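Local atomic coordinates of 401aa long hypothetical glucose-1-phosphate thymidylyltransferase (Sulfolobus tokodaii, PDB entry 2GGQ), a protein that probably works as a bifunctional enzyme in making UDP-N-acetylglucosamine and UDP-N-acetylgalactosamine, joining nucleotides to sugar 1-phosphates in its nucleotidyltransferase part. Residues Glu12-Ile17 against Met207-Pro212; Thr20-Phe25 against Ser55-Tyr60; Val339-Lys344 against Arg353-Phe358. All coordinates share one frame; numbering follows the deposited sequence.

Contact 1: residues Glu12-Ile17 against Met207-Pro212; sequences ERLEPI and MDIGKP. With TTP (thymidine-5'-triphosphate), chain E.
The guanidinium of Arg13 lies with one face over Gly210: the carbonyl O of Gly210 stands 4.0 Å above the centre of the plane, and Gly210 CA is 3.5 Å from Arg13 NH1. At the edge, in plane, are O3A of TTP, to which Arg13 NH2 donates at 2.8 Å, and a water bound by the same nitrogen. A bend at chi3 (-71°) turns the chain round the gamma phosphate, where NE donates to both O1G and O3G; the backbone N of Arg13 reaches O1G with a straighter angle of 165°. Two waters tie Asp208 OD2 to NH1 and NH2, and a third accepts from both NH1 and Lys211 NZ and so bridges the two like charges from one side. With no side chain on Gly210, the guanidinium can lie this close to the backbone. Beside this, Leu14 CD1 rests 3.4 Å from Lys211 C, and Pro212 CD meets Arg13 O at 3.3 Å. The phosphate-binding loop that follows strand 2-7 is thus laid against the chain between strand 206-208, which pairs with strand 100-102, and helix 212-225, whose Ile215 meets Ile17; Phe358 of strand 358-359 packs on Pro16 and Pro212.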
loop_
_atom_site.group_PDB
_atom_site.type_symbol
_atom_site.label_atom_id
_atom_site.label_comp_id
_atom_site.label_asym_id
_atom_site.label_seq_id
_atom_site.Cartn_x
_atom_site.Cartn_y
_atom_site.Cartn_z
ATOM N N GLU A 12 10.547 4.089 -2.531
ATOM C CA GLU A 12 10.992 4.003 -3.944
ATOM C C GLU A 12 10.402 2.846 -4.757
ATOM O O GLU A 12 10.156 2.973 -5.974
ATOM C CB GLU A 12 12.526 3.976 -4.022
ATOM C CG GLU A 12 13.113 5.365 -3.831
ATOM C CD GLU A 12 14.588 5.349 -3.460
ATOM O OE1 GLU A 12 15.352 4.588 -4.098
ATOM O OE2 GLU A 12 14.964 6.112 -2.530
ATOM N N ARG A 13 10.214 1.692 -4.126
ATOM C CA ARG A 13 9.611 0.554 -4.843
ATOM C C ARG A 13 8.147 0.764 -5.182
ATOM O O ARG A 13 7.563 -0.001 -5.960
ATOM C CB ARG A 13 9.729 -0.735 -4.018
ATOM C CG ARG A 13 11.160 -1.164 -3.656
ATOM C CD ARG A 13 11.075 -2.420 -2.710
ATOM N NE ARG A 13 10.568 -2.062 -1.388
ATOM C CZ ARG A 13 9.756 -2.808 -0.640
ATOM N NH1 ARG A 13 9.298 -3.989 -1.060
ATOM N NH2 ARG A 13 9.388 -2.360 0.541
ATOM N N LEU A 14 7.547 1.779 -4.589
ATOM C CA LEU A 14 6.131 2.034 -4.830
ATOM C C LEU A 14 5.903 3.215 -5.750
ATOM O O LEU A 14 4.781 3.697 -5.894
ATOM C CB LEU A 14 5.379 2.198 -3.495
ATOM C CG LEU A 14 3.875 1.932 -3.570
ATOM C CD1 LEU A 14 3.528 0.464 -3.781
ATOM C CD2 LEU A 14 3.127 2.492 -2.379
ATOM N N GLU A 15 6.963 3.692 -6.388
ATOM C CA GLU A 15 6.821 4.773 -7.362
ATOM C C GLU A 15 6.029 4.190 -8.535
ATOM O O GLU A 15 6.179 3.008 -8.834
ATOM C CB GLU A 15 8.201 5.256 -7.810
ATOM C CG GLU A 15 8.931 5.961 -6.672
ATOM C CD GLU A 15 10.322 6.412 -7.032
ATOM O OE1 GLU A 15 10.755 6.162 -8.170
ATOM O OE2 GLU A 15 10.998 7.022 -6.171
ATOM N N PRO A 16 5.226 5.025 -9.245
ATOM C CA PRO A 16 5.096 6.489 -9.118
ATOM C C PRO A 16 4.119 6.971 -8.056
ATOM O O PRO A 16 3.974 8.172 -7.866
ATOM C CB PRO A 16 4.669 6.921 -10.559
ATOM C CG PRO A 16 3.846 5.739 -11.077
ATOM C CD PRO A 16 4.416 4.489 -10.373
ATOM N N ILE A 17 3.438 6.058 -7.360
ATOM C CA ILE A 17 2.468 6.481 -6.342
ATOM C C ILE A 17 3.095 7.425 -5.299
ATOM O O ILE A 17 2.537 8.493 -5.011
ATOM C CB ILE A 17 1.797 5.248 -5.656
ATOM C CG1 ILE A 17 0.803 4.621 -6.612
ATOM C CG2 ILE A 17 1.074 5.629 -4.347
ATOM C CD1 ILE A 17 1.489 3.924 -7.698
ATOM N N MET A 207 -0.340 -8.189 4.602
ATOM C CA MET A 207 0.416 -7.853 3.373
ATOM C C MET A 207 1.143 -6.518 3.555
ATOM O O MET A 207 0.574 -5.563 4.066
ATOM C CB MET A 207 -0.522 -7.814 2.134
ATOM C CG MET A 207 0.130 -7.309 0.811
ATOM S SD MET A 207 1.385 -8.426 0.141
ATOM C CE MET A 207 0.362 -9.251 -1.099
ATOM N N ASP A 208 2.402 -6.461 3.175
ATOM C CA ASP A 208 3.094 -5.184 3.096
ATOM C C ASP A 208 2.910 -4.585 1.693
ATOM O O ASP A 208 2.998 -5.284 0.704
ATOM C CB ASP A 208 4.590 -5.330 3.398
ATOM C CG ASP A 208 5.272 -6.322 2.495
ATOM O OD1 ASP A 208 4.659 -7.356 2.182
ATOM O OD2 ASP A 208 6.418 -6.046 2.090
ATOM N N ILE A 209 2.613 -3.296 1.628
ATOM C CA ILE A 209 2.415 -2.603 0.366
ATOM C C ILE A 209 3.808 -2.167 -0.119
ATOM O O ILE A 209 4.214 -1.035 0.059
ATOM C CB ILE A 209 1.436 -1.452 0.576
ATOM C CG1 ILE A 209 0.136 -2.011 1.194
ATOM C CG2 ILE A 209 1.130 -0.739 -0.758
ATOM C CD1 ILE A 209 -0.944 -0.961 1.398
ATOM N N GLY A 210 4.540 -3.097 -0.707
ATOM C CA GLY A 210 5.942 -2.875 -1.057
ATOM C C GLY A 210 6.009 -2.383 -2.494
ATOM O O GLY A 210 6.654 -1.355 -2.782
ATOM N N LYS A 211 5.295 -3.094 -3.374
ATOM C CA LYS A 211 5.338 -2.833 -4.823
ATOM C C LYS A 211 3.964 -2.465 -5.380
ATOM O O LYS A 211 2.948 -2.761 -4.742
ATOM C CB LYS A 211 5.990 -4.033 -5.509
ATOM C CG LYS A 211 7.469 -4.127 -5.107
ATOM C CD LYS A 211 8.016 -5.543 -5.241
ATOM C CE LYS A 211 7.198 -6.572 -4.463
ATOM N NZ LYS A 211 8.016 -7.166 -3.369
ATOM N N PRO A 212 3.918 -1.733 -6.521
ATOM C CA PRO A 212 2.660 -1.110 -6.897
ATOM C C PRO A 212 1.513 -2.065 -7.106
ATOM O O PRO A 212 0.374 -1.726 -6.808
ATOM C CB PRO A 212 3.017 -0.356 -8.222
ATOM C CG PRO A 212 4.449 -0.051 -8.043
ATOM C CD PRO A 212 4.969 -1.382 -7.494
HETATM P PA TTP E . 11.148 -1.186 3.525
HETATM O O1A TTP E . 11.883 -2.436 3.047
HETATM O O2A TTP E . 10.048 -1.561 4.523
HETATM O O3A TTP E . 10.445 -0.410 2.249
HETATM P PB TTP E . 10.722 1.162 2.011
HETATM O O1B TTP E . 9.569 2.040 1.646
HETATM O O2B TTP E . 11.240 1.788 3.283
HETATM O O3B TTP E . 11.977 1.183 1.024
HETATM P PG TTP E . 12.006 1.201 -0.562
HETATM O O1G TTP E . 10.592 1.064 -1.112
HETATM O O2G TTP E . 12.655 2.473 -1.059
HETATM O O3G TTP E . 12.918 0.044 -0.903
HETATM O "O5'" TTP E . 12.258 -0.141 4.109
HETATM C "C5'" TTP E . 13.517 0.036 3.414
HETATM C "C4'" TTP E . 14.239 1.399 3.494
HETATM O "O4'" TTP E . 13.635 2.459 4.268
HETATM C "C3'" TTP E . 15.542 1.172 4.214
HETATM O "O3'" TTP E . 16.490 2.111 3.674
HETATM C "C2'" TTP E . 15.240 1.487 5.687
HETATM C "C1'" TTP E . 14.327 2.695 5.535
HETATM N N1 TTP E . 13.364 3.024 6.631
HETATM C C2 TTP E . 13.588 4.181 7.464
HETATM O O2 TTP E . 14.606 4.910 7.350
HETATM N N3 TTP E . 12.712 4.537 8.410
HETATM C C4 TTP E . 11.599 3.830 8.602
HETATM O O4 TTP E . 10.809 4.208 9.485
HETATM C C5 TTP E . 11.323 2.636 7.778
HETATM C C5M TTP E . 10.065 1.823 7.987
HETATM C C6 TTP E . 12.252 2.283 6.798
HETATM O O HOH W 1 7.439 -3.188 2.171
HETATM O O HOH W 2 8.321 -6.622 0.464
HETATM O O HOH W 3 10.313 -6.020 -2.830
#

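Contact 2: residues Thr20-Phe25 against Ser55-Tyr60. With TTP (thymidine-5'-triphosphate), chain E.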
loop_
_atom_site.group_PDB
_atom_site.type_symbol
_atom_site.label_atom_id
_atom_site.label_comp_id
_atom_site.label_asym_id
_atom_site.label_seq_id
_atom_site.Cartn_x
_atom_site.Cartn_y
_atom_site.Cartn_z
ATOM N N THR A 20 3.935 11.615 -5.092
ATOM C CA THR A 20 3.058 12.644 -4.542
ATOM C C THR A 20 2.411 12.349 -3.167
ATOM O O THR A 20 1.663 13.187 -2.657
ATOM C CB THR A 20 1.869 12.968 -5.478
ATOM O OG1 THR A 20 1.077 11.778 -5.701
ATOM C CG2 THR A 20 2.389 13.538 -6.853
ATOM N N ARG A 21 2.572 11.143 -2.633
ATOM C CA ARG A 21 2.082 10.883 -1.261
ATOM C C ARG A 21 3.018 9.910 -0.578
ATOM O O ARG A 21 3.664 9.106 -1.252
ATOM C CB ARG A 21 0.648 10.310 -1.255
ATOM C CG ARG A 21 0.547 8.835 -1.715
ATOM C CD ARG A 21 -0.870 8.291 -1.675
ATOM N NE ARG A 21 -1.690 8.769 -2.803
ATOM C CZ ARG A 21 -2.962 9.104 -2.687
ATOM N NH1 ARG A 21 -3.552 9.000 -1.498
ATOM N NH2 ARG A 21 -3.654 9.533 -3.749
ATOM N N PRO A 22 3.131 9.985 0.775
ATOM C CA PRO A 22 3.784 8.904 1.480
ATOM C C PRO A 22 3.026 7.597 1.344
ATOM O O PRO A 22 1.801 7.602 1.190
ATOM C CB PRO A 22 3.770 9.364 2.964
ATOM C CG PRO A 22 3.558 10.906 2.910
ATOM C CD PRO A 22 2.696 11.084 1.666
ATOM N N LYS A 23 3.761 6.498 1.400
ATOM C CA LYS A 23 3.185 5.155 1.311
ATOM C C LYS A 23 2.058 4.943 2.324
ATOM O O LYS A 23 1.075 4.233 2.032
ATOM C CB LYS A 23 4.318 4.117 1.382
ATOM C CG LYS A 23 3.969 2.620 1.513
ATOM C CD LYS A 23 5.118 1.649 0.991
ATOM C CE LYS A 23 6.522 1.892 1.552
ATOM N NZ LYS A 23 7.313 0.612 1.613
ATOM N N ALA A 24 2.177 5.595 3.494
ATOM C CA ALA A 24 1.162 5.488 4.562
ATOM C C ALA A 24 -0.206 6.013 4.115
ATOM O O ALA A 24 -1.222 5.702 4.722
ATOM C CB ALA A 24 1.659 6.257 5.863
ATOM N N PHE A 25 -0.234 6.817 3.049
ATOM C CA PHE A 25 -1.511 7.376 2.561
ATOM C C PHE A 25 -2.074 6.718 1.289
ATOM O O PHE A 25 -2.998 7.241 0.658
ATOM C CB PHE A 25 -1.405 8.892 2.424
ATOM C CG PHE A 25 -1.275 9.604 3.760
ATOM C CD1 PHE A 25 -2.404 9.867 4.519
ATOM C CD2 PHE A 25 -0.027 10.005 4.248
ATOM C CE1 PHE A 25 -2.295 10.507 5.762
ATOM C CE2 PHE A 25 0.079 10.667 5.477
ATOM C CZ PHE A 25 -1.068 10.905 6.224
ATOM N N SER A 55 11.784 13.948 7.146
ATOM C CA SER A 55 11.637 15.429 7.179
ATOM C C SER A 55 10.906 15.977 5.967
ATOM O O SER A 55 10.071 16.879 6.100
ATOM C CB SER A 55 13.001 16.113 7.290
ATOM O OG SER A 55 13.667 15.670 8.461
ATOM N N LYS A 56 11.209 15.425 4.793
ATOM C CA LYS A 56 10.497 15.767 3.552
ATOM C C LYS A 56 8.982 15.642 3.668
ATOM O O LYS A 56 8.237 16.411 3.036
ATOM C CB LYS A 56 10.988 14.914 2.368
ATOM C CG LYS A 56 11.610 13.577 2.781
ATOM C CD LYS A 56 12.010 12.655 1.609
ATOM C CE LYS A 56 10.901 11.641 1.262
ATOM N NZ LYS A 56 10.701 10.520 2.270
ATOM N N ASN A 57 8.523 14.682 4.473
ATOM C CA ASN A 57 7.075 14.369 4.576
ATOM C C ASN A 57 6.352 14.912 5.787
ATOM O O ASN A 57 5.144 14.713 5.919
ATOM C CB ASN A 57 6.832 12.847 4.471
ATOM C CG ASN A 57 7.251 12.294 3.147
ATOM O OD1 ASN A 57 7.268 13.021 2.162
ATOM N ND2 ASN A 57 7.608 11.003 3.106
ATOM N N LYS A 58 7.085 15.589 6.668
ATOM C CA LYS A 58 6.541 16.069 7.932
ATOM C C LYS A 58 5.281 16.887 7.720
ATOM O O LYS A 58 4.249 16.690 8.396
ATOM C CB LYS A 58 7.593 16.900 8.686
ATOM C CG LYS A 58 7.156 17.378 10.074
ATOM C CD LYS A 58 8.220 18.281 10.747
ATOM C CE LYS A 58 8.212 19.730 10.229
ATOM N NZ LYS A 58 7.430 20.684 11.100
ATOM N N GLU A 59 5.382 17.822 6.780
ATOM C CA GLU A 59 4.281 18.713 6.429
ATOM C C GLU A 59 3.036 17.948 5.988
ATOM O O GLU A 59 1.925 18.253 6.432
ATOM C CB GLU A 59 4.734 19.682 5.321
ATOM C CG GLU A 59 3.683 19.896 4.207
ATOM C CD GLU A 59 3.959 21.103 3.339
ATOM O OE1 GLU A 59 5.151 21.373 3.029
ATOM O OE2 GLU A 59 2.970 21.776 2.962
ATOM N N TYR A 60 3.222 16.965 5.102
ATOM C CA TYR A 60 2.120 16.187 4.568
ATOM C C TYR A 60 1.359 15.473 5.698
ATOM O O TYR A 60 0.118 15.531 5.767
ATOM C CB TYR A 60 2.642 15.186 3.524
ATOM C CG TYR A 60 1.574 14.517 2.695
ATOM C CD1 TYR A 60 1.394 14.847 1.352
ATOM C CD2 TYR A 60 0.718 13.568 3.259
ATOM C CE1 TYR A 60 0.411 14.212 0.600
ATOM C CE2 TYR A 60 -0.247 12.968 2.535
ATOM C CZ TYR A 60 -0.398 13.267 1.207
ATOM O OH TYR A 60 -1.384 12.609 0.512
HETATM P PA TTP E . 11.148 -1.186 3.525
HETATM O O1A TTP E . 11.883 -2.436 3.047
HETATM O O2A TTP E . 10.048 -1.561 4.523
HETATM O O3A TTP E . 10.445 -0.410 2.249
HETATM P PB TTP E . 10.722 1.162 2.011
HETATM O O1B TTP E . 9.569 2.040 1.646
HETATM O O2B TTP E . 11.240 1.788 3.283
HETATM O O3B TTP E . 11.977 1.183 1.024
HETATM P PG TTP E . 12.006 1.201 -0.562
HETATM O O1G TTP E . 10.592 1.064 -1.112
HETATM O O2G TTP E . 12.655 2.473 -1.059
HETATM O O3G TTP E . 12.918 0.044 -0.903
HETATM O "O5'" TTP E . 12.258 -0.141 4.109
HETATM C "C5'" TTP E . 13.517 0.036 3.414
HETATM C "C4'" TTP E . 14.239 1.399 3.494
HETATM O "O4'" TTP E . 13.635 2.459 4.268
HETATM C "C3'" TTP E . 15.542 1.172 4.214
HETATM O "O3'" TTP E . 16.490 2.111 3.674
HETATM C "C2'" TTP E . 15.240 1.487 5.687
HETATM C "C1'" TTP E . 14.327 2.695 5.535
HETATM N N1 TTP E . 13.364 3.024 6.631
HETATM C C2 TTP E . 13.588 4.181 7.464
HETATM O O2 TTP E . 14.606 4.910 7.350
HETATM N N3 TTP E . 12.712 4.537 8.410
HETATM C C4 TTP E . 11.599 3.830 8.602
HETATM O O4 TTP E . 10.809 4.208 9.485
HETATM C C5 TTP E . 11.323 2.636 7.778
HETATM C C5M TTP E . 10.065 1.823 7.987
HETATM C C6 TTP E . 12.252 2.283 6.798
#
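Tyr60 sends its ring out with CG opposite the backbone N (chi1 -168°), while Phe25 carries its CG beside the backbone N, and these settings bring the rings together around Pro22. Pro22 CD sits 3.5 Å from the centroid of the Tyr60 ring and 11° off the ring normal, a CH-pi contact squarely over the face. Tyr60 CE2 in turn lies over one face of Phe25, displaced toward the rim, at 3.4 Å from Phe25 CD2; the ring planes meet at 54°, an oblique pair. The phenol end runs past Arg21, its OH 3.5 Å from Arg21 CB. With an alanine here in place of Tyr60, Pro22 CD loses the ring it lies on and Phe25 the cover of one face, which is likely to leave a gap between the loop and helix 58-64. Within the loop, Arg21 NH1 donates to Phe25 O at 2.8 Å from above the carbonyl plane, and Arg21 NH2 makes salt bridges with Glu302 and Glu319. The interface between the segments is thus mainly apolar and aromatic, whereas the loop's polar work is done elsewhere: Lys23 NZ binds O1B of TTP at 2.7 Å and is paired with Asp99.

Contact 3: residues Val339-Lys344 against Arg353-Phe358. With TTP (thymidine-5'-triphosphate), chain E.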
loop_
_atom_site.group_PDB
_atom_site.type_symbol
_atom_site.label_atom_id
_atom_site.label_comp_id
_atom_site.label_asym_id
_atom_site.label_seq_id
_atom_site.Cartn_x
_atom_site.Cartn_y
_atom_site.Cartn_z
ATOM N N VAL A 339 4.531 -10.185 -16.741
ATOM C CA VAL A 339 4.882 -8.787 -16.976
ATOM C C VAL A 339 5.973 -8.396 -15.972
ATOM O O VAL A 339 5.777 -8.541 -14.745
ATOM C CB VAL A 339 3.637 -7.844 -16.887
ATOM C CG1 VAL A 339 4.059 -6.371 -17.045
ATOM C CG2 VAL A 339 2.582 -8.232 -17.981
ATOM N N LYS A 340 7.117 -7.933 -16.478
ATOM C CA LYS A 340 8.166 -7.367 -15.607
ATOM C C LYS A 340 7.938 -5.867 -15.402
ATOM O O LYS A 340 7.304 -5.227 -16.240
ATOM C CB LYS A 340 9.567 -7.664 -16.163
ATOM C CG LYS A 340 9.748 -9.183 -16.415
ATOM C CD LYS A 340 11.189 -9.648 -16.357
ATOM C CE LYS A 340 11.198 -11.182 -16.421
ATOM N NZ LYS A 340 12.488 -11.751 -16.901
ATOM N N VAL A 341 8.413 -5.335 -14.266
ATOM C CA VAL A 341 8.245 -3.923 -13.870
ATOM C C VAL A 341 9.629 -3.486 -13.401
ATOM O O VAL A 341 10.350 -4.272 -12.762
ATOM C CB VAL A 341 7.182 -3.762 -12.739
ATOM C CG1 VAL A 341 7.010 -2.317 -12.269
ATOM C CG2 VAL A 341 5.815 -4.317 -13.197
ATOM N N ASN A 342 10.032 -2.278 -13.768
ATOM C CA ASN A 342 11.264 -1.703 -13.232
ATOM C C ASN A 342 10.985 -1.180 -11.826
ATOM O O ASN A 342 10.165 -0.286 -11.619
ATOM C CB ASN A 342 11.859 -0.625 -14.167
ATOM C CG ASN A 342 12.146 -1.159 -15.579
ATOM O OD1 ASN A 342 12.805 -2.179 -15.744
ATOM N ND2 ASN A 342 11.665 -0.452 -16.602
ATOM N N VAL A 343 11.647 -1.791 -10.844
ATOM C CA VAL A 343 11.478 -1.423 -9.452
ATOM C C VAL A 343 12.863 -1.151 -8.861
ATOM O O VAL A 343 13.715 -2.067 -8.765
ATOM C CB VAL A 343 10.750 -2.530 -8.641
ATOM C CG1 VAL A 343 10.566 -2.118 -7.187
ATOM C CG2 VAL A 343 9.399 -2.850 -9.213
ATOM N N LYS A 344 13.093 0.106 -8.510
ATOM C CA LYS A 344 14.382 0.582 -7.974
ATOM C C LYS A 344 15.557 0.143 -8.839
ATOM O O LYS A 344 16.552 -0.379 -8.327
ATOM C CB LYS A 344 14.589 0.067 -6.546
ATOM C CG LYS A 344 14.080 0.963 -5.470
ATOM C CD LYS A 344 14.398 0.400 -4.077
ATOM C CE LYS A 344 15.619 1.046 -3.469
ATOM N NZ LYS A 344 15.307 1.623 -2.121
ATOM N N ARG A 353 0.566 -12.570 -15.208
ATOM C CA ARG A 353 0.442 -12.668 -16.674
ATOM C C ARG A 353 -0.293 -11.422 -17.206
ATOM O O ARG A 353 0.056 -10.882 -18.278
ATOM C CB ARG A 353 -0.386 -13.934 -17.007
ATOM C CG ARG A 353 -0.522 -14.231 -18.508
ATOM C CD ARG A 353 -1.499 -15.366 -18.759
ATOM N NE ARG A 353 -1.703 -15.535 -20.191
ATOM C CZ ARG A 353 -2.825 -15.261 -20.844
ATOM N NH1 ARG A 353 -3.894 -14.815 -20.197
ATOM N NH2 ARG A 353 -2.873 -15.450 -22.159
ATOM N N LYS A 354 -1.328 -11.017 -16.467
ATOM C CA LYS A 354 -2.089 -9.763 -16.734
ATOM C C LYS A 354 -1.773 -8.613 -15.738
ATOM O O LYS A 354 -2.039 -8.665 -14.514
ATOM C CB LYS A 354 -3.590 -10.012 -16.822
ATOM C CG LYS A 354 -3.998 -10.546 -18.217
ATOM C CD LYS A 354 -5.417 -10.222 -18.583
ATOM C CE LYS A 354 -5.846 -11.024 -19.801
ATOM N NZ LYS A 354 -7.118 -11.719 -19.450
ATOM N N LEU A 355 -1.164 -7.583 -16.277
ATOM C CA LEU A 355 -0.778 -6.435 -15.454
ATOM C C LEU A 355 -0.757 -5.262 -16.403
ATOM O O LEU A 355 -0.151 -5.375 -17.442
ATOM C CB LEU A 355 0.611 -6.663 -14.872
ATOM C CG LEU A 355 1.075 -5.610 -13.841
ATOM C CD1 LEU A 355 0.108 -5.545 -12.633
ATOM C CD2 LEU A 355 2.462 -5.955 -13.367
ATOM N N GLY A 356 -1.424 -4.163 -16.045
ATOM C CA GLY A 356 -1.388 -2.945 -16.842
ATOM C C GLY A 356 -0.306 -1.978 -16.387
ATOM O O GLY A 356 0.892 -2.337 -16.271
ATOM N N ALA A 357 -0.724 -0.744 -16.155
ATOM C CA ALA A 357 0.206 0.350 -15.946
ATOM C C ALA A 357 0.094 0.943 -14.536
ATOM O O ALA A 357 -0.932 0.781 -13.868
ATOM C CB ALA A 357 -0.064 1.464 -16.970
ATOM N N PHE A 358 1.123 1.692 -14.135
ATOM C CA PHE A 358 1.069 2.385 -12.832
ATOM C C PHE A 358 1.240 3.873 -13.119
ATOM O O PHE A 358 2.289 4.261 -13.633
ATOM C CB PHE A 358 2.204 1.864 -11.941
ATOM C CG PHE A 358 2.138 0.382 -11.742
ATOM C CD1 PHE A 358 1.025 -0.193 -11.100
ATOM C CD2 PHE A 358 3.103 -0.431 -12.254
ATOM C CE1 PHE A 358 0.927 -1.564 -10.937
ATOM C CE2 PHE A 358 3.016 -1.833 -12.096
ATOM C CZ PHE A 358 1.931 -2.384 -11.427
HETATM P PA TTP E . 11.148 -1.186 3.525
HETATM O O1A TTP E . 11.883 -2.436 3.047
HETATM O O2A TTP E . 10.048 -1.561 4.523
HETATM O O3A TTP E . 10.445 -0.410 2.249
HETATM P PB TTP E . 10.722 1.162 2.011
HETATM O O1B TTP E . 9.569 2.040 1.646
HETATM O O2B TTP E . 11.240 1.788 3.283
HETATM O O3B TTP E . 11.977 1.183 1.024
HETATM P PG TTP E . 12.006 1.201 -0.562
HETATM O O1G TTP E . 10.592 1.064 -1.112
HETATM O O2G TTP E . 12.655 2.473 -1.059
HETATM O O3G TTP E . 12.918 0.044 -0.903
HETATM O "O5'" TTP E . 12.258 -0.141 4.109
HETATM C "C5'" TTP E . 13.517 0.036 3.414
HETATM C "C4'" TTP E . 14.239 1.399 3.494
HETATM O "O4'" TTP E . 13.635 2.459 4.268
HETATM C "C3'" TTP E . 15.542 1.172 4.214
HETATM O "O3'" TTP E . 16.490 2.111 3.674
HETATM C "C2'" TTP E . 15.240 1.487 5.687
HETATM C "C1'" TTP E . 14.327 2.695 5.535
HETATM N N1 TTP E . 13.364 3.024 6.631
HETATM C C2 TTP E . 13.588 4.181 7.464
HETATM O O2 TTP E . 14.606 4.910 7.350
HETATM N N3 TTP E . 12.712 4.537 8.410
HETATM C C4 TTP E . 11.599 3.830 8.602
HETATM O O4 TTP E . 10.809 4.208 9.485
HETATM C C5 TTP E . 11.323 2.636 7.778
HETATM C C5M TTP E . 10.065 1.823 7.987
HETATM C C6 TTP E . 12.252 2.283 6.798
#
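Lys344 NZ, just past the end of strand 340-343, whose Val341 packs on 353-358, is gripped by two oxygens of the gamma phosphate of TTP: it donates to O2G at 3.0 Å and to O3G at 3.1 Å, and Glu12 OE1 adds a long, weak ion pair. Bends at chi3 and chi4 fold the lysine chain over the phosphate, so that CD as well as NZ lies near O3G. The residue's backbone has positive phi and psi (50° and 47°), as befits the tight turn between strands 340-343 and 346-349, which form an antiparallel hairpin. The contact with 353-358 lies at the other end of that hairpin and is made by Val339 and Val341, whose beta carbons both point toward it. Val339 CB meets Leu355 CB at 3.8 Å, and Val339 CG2 rests 3.7 Å from Arg353 O. One methyl of Val341, CG2, serves two partners: Leu355 CD2 at 3.7 Å and Phe358 CE2 at 3.9 Å. It reaches the phenylalanine in the plane of the ring, at its edge, and the valine crosses both partners at about a right angle. Trp213 of helix 212-225 touches Val341, Leu355 and Phe358 together, so the nucleotidyltransferase part enters the same apolar cluster, while Arg353 NH2 forms a salt bridge with Glu336. Dispersion forces between buried valine, leucine and phenylalanine thus seat the hairpin on the chain leading into the parallel hexapeptide-repeat strands, and charge appears at its tip, where Lys344 probably offsets part of the negative charge of the triphosphate.

In the fold
TTP ties the three contacts together, for each gives it a cation: Arg13 in contact 1, Lys23 in contact 2 and Lys344 in contact 3. Contacts 1 and 2, with centres 14 Å apart, touch where Lys23 CD comes to 3.0 Å from Ile209 O, and Arg13 NH2 stands 3.8 Å from Lys23 NZ beside the phosphates. Contacts 1 and 3 have centres 12 Å apart and meet through Pro212 CB and Phe358 CD1 at 3.5 Å and through Arg13 CB and Val343 CG1 at 3.6 Å. Contacts 2 and 3 do not touch, their nearest atoms being about 9 Å apart. Contact 1 therefore lies between the other two, joining the nucleotide site to the hexapeptide-repeat part.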